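PDB 6RY0: mannan endo-1,6-alpha-mannosidase, which probably cleaves alpha-1,6-mannosidic linkages and, as a transglycosidase, is thought to help transfer GPI-anchored glycoproteins into the fungal cell wall. Local coordinates for residues A[100-105]-A[143-148]. Sequence-based numbering, arbitrary orientation.
Sequences HVIMEG and NKFPNP
With CG anti to the backbone N (chi1 179°) and the next torsion also extended, Met103 reaches from helix 99-108 to the Pro146-Pro148 backbone, and a bend at chi3 (-66°) turns CE toward the carbonyl oxygens of Pro146 and Asn147. In one of the two conformers modelled for Met103, Met103 CE lies 3.4 Å from Pro146 O and 3.5 Å from Asn147 O, while Met103 SD sits 4.0 Å from Pro148 CA. Met103 CE also meets the proline ring, 4.2 Å from Pro146 CB. Phe145, its CG likewise anti to the backbone N (chi1 -168°), extends its ring toward the helix: Phe145 CZ is 3.9 Å from Ile102 CG2, and the two side chains cross at about a right angle. Met103 N stands near the ring plane, 4.3 Å from Phe145 CE2. The cross-segment contacts are thus van der Waals packing, and polar ties run elsewhere: Pro146 O accepts a hydrogen bond from Trp155 NE1, and Asn147 ND2 binds Ile417 O. Lys144, of positive phi, is the first residue to leave helical geometry after helix 127-142, in a Schellman motif; the loop from there to helix 155-167 packs against helix 99-108 in the largely helical glycosyl hydrolase 76 fold.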
loop_
_atom_site.group_PDB
_atom_site.type_symbol
_atom_site.label_atom_id
_atom_site.label_comp_id
_atom_site.label_asym_id
_atom_site.label_seq_id
_atom_site.Cartn_x
_atom_site.Cartn_y
_atom_site.Cartn_z
ATOM N N HIS A 100 7.235 18.879 -2.041
ATOM C CA HIS A 100 6.275 19.780 -2.685
ATOM C C HIS A 100 5.518 19.083 -3.803
ATOM O O HIS A 100 4.306 19.247 -3.956
ATOM C CB HIS A 100 6.969 21.074 -3.175
ATOM C CG HIS A 100 7.955 20.896 -4.300
ATOM N ND1 HIS A 100 9.204 20.321 -4.143
ATOM C CD2 HIS A 100 7.903 21.314 -5.590
ATOM C CE1 HIS A 100 9.852 20.351 -5.297
ATOM N NE2 HIS A 100 9.092 20.967 -6.184
ATOM N N VAL A 101 6.244 18.312 -4.599
ATOM C CA VAL A 101 5.644 17.579 -5.703
ATOM C C VAL A 101 4.614 16.568 -5.192
ATOM O O VAL A 101 3.535 16.393 -5.765
ATOM C CB VAL A 101 6.782 16.837 -6.513
ATOM C CG1 VAL A 101 6.218 15.886 -7.530
ATOM C CG2 VAL A 101 7.733 17.838 -7.153
ATOM N N ILE A 102 4.960 15.899 -4.102
ATOM C CA ILE A 102 4.103 14.886 -3.520
ATOM C C ILE A 102 2.873 15.511 -2.874
ATOM O O ILE A 102 1.763 15.006 -3.053
ATOM C CB ILE A 102 4.931 14.021 -2.558
ATOM C CG1 ILE A 102 6.081 13.334 -3.313
ATOM C CG2 ILE A 102 4.039 13.036 -1.801
ATOM C CD1 ILE A 102 5.695 12.406 -4.437
ATOM N N MET A 103 3.045 16.616 -2.165
ATOM C CA MET A 103 1.881 17.279 -1.597
ATOM C C MET A 103 0.938 17.687 -2.725
ATOM O O MET A 103 -0.283 17.479 -2.604
ATOM C CB MET A 103 2.271 18.497 -0.750
ATOM C CG MET A 103 1.068 19.206 -0.174
ATOM S SD MET A 103 1.453 20.749 0.622
ATOM C CE MET A 103 2.420 20.166 2.019
ATOM N N GLU A 104 1.461 18.258 -3.804
ATOM C CA GLU A 104 0.624 18.673 -4.929
ATOM C C GLU A 104 -0.146 17.490 -5.511
ATOM O O GLU A 104 -1.351 17.583 -5.799
ATOM C CB GLU A 104 1.456 19.352 -6.017
ATOM C CG GLU A 104 0.723 19.767 -7.297
ATOM C CD GLU A 104 1.653 20.190 -8.448
ATOM O OE1 GLU A 104 2.570 19.444 -8.875
ATOM O OE2 GLU A 104 1.405 21.282 -8.967
ATOM N N GLY A 105 0.537 16.377 -5.711
ATOM C CA GLY A 105 -0.086 15.204 -6.273
ATOM C C GLY A 105 -1.178 14.633 -5.374
ATOM O O GLY A 105 -2.278 14.298 -5.840
ATOM N N ASN A 143 3.648 10.081 9.643
ATOM C CA ASN A 143 5.037 10.477 9.413
ATOM C C ASN A 143 5.257 11.976 9.636
ATOM O O ASN A 143 6.347 12.477 9.436
ATOM C CB ASN A 143 5.475 10.062 8.007
ATOM C CG ASN A 143 5.715 8.580 7.880
ATOM O OD1 ASN A 143 5.563 7.841 8.839
ATOM N ND2 ASN A 143 6.074 8.122 6.666
ATOM N N LYS A 144 4.220 12.699 10.035
ATOM C CA LYS A 144 4.305 14.150 10.235
ATOM C C LYS A 144 4.738 14.852 8.949
ATOM O O LYS A 144 5.454 15.839 8.967
ATOM C CB LYS A 144 5.182 14.502 11.441
ATOM C CG LYS A 144 4.664 13.917 12.718
ATOM C CD LYS A 144 5.519 14.231 13.933
ATOM C CE LYS A 144 5.571 15.669 14.278
ATOM N NZ LYS A 144 6.309 15.783 15.555
ATOM N N PHE A 145 4.278 14.318 7.819
ATOM C CA PHE A 145 4.522 14.967 6.524
ATOM C C PHE A 145 3.925 16.375 6.592
ATOM O O PHE A 145 2.837 16.564 7.140
ATOM C CB PHE A 145 3.874 14.114 5.433
ATOM C CG PHE A 145 4.251 14.465 4.029
ATOM C CD1 PHE A 145 5.531 14.259 3.572
ATOM C CD2 PHE A 145 3.312 14.902 3.142
ATOM C CE1 PHE A 145 5.878 14.538 2.275
ATOM C CE2 PHE A 145 3.639 15.171 1.847
ATOM C CZ PHE A 145 4.934 15.005 1.418
ATOM N N PRO A 146 4.600 17.382 6.031
ATOM C CA PRO A 146 4.064 18.737 6.174
ATOM C C PRO A 146 2.609 18.859 5.782
ATOM O O PRO A 146 2.137 18.263 4.811
ATOM C CB PRO A 146 4.971 19.564 5.251
ATOM C CG PRO A 146 6.293 18.822 5.319
ATOM C CD PRO A 146 5.913 17.365 5.358
ATOM N N ASN A 147 1.880 19.650 6.543
ATOM C CA ASN A 147 0.458 19.806 6.325
ATOM C C ASN A 147 0.160 20.614 5.087
ATOM O O ASN A 147 0.831 21.607 4.819
ATOM C CB ASN A 147 -0.182 20.514 7.511
ATOM C CG ASN A 147 -0.183 19.694 8.776
ATOM O OD1 ASN A 147 -0.211 18.455 8.755
ATOM N ND2 ASN A 147 -0.190 20.373 9.909
ATOM N N PRO A 148 -0.916 20.276 4.382
ATOM C CA PRO A 148 -1.452 21.152 3.331
ATOM C C PRO A 148 -1.845 22.495 3.881
ATOM O O PRO A 148 -2.027 22.632 5.094
ATOM C CB PRO A 148 -2.716 20.403 2.846
ATOM C CG PRO A 148 -2.438 18.949 3.199
ATOM C CD PRO A 148 -1.736 19.061 4.528
#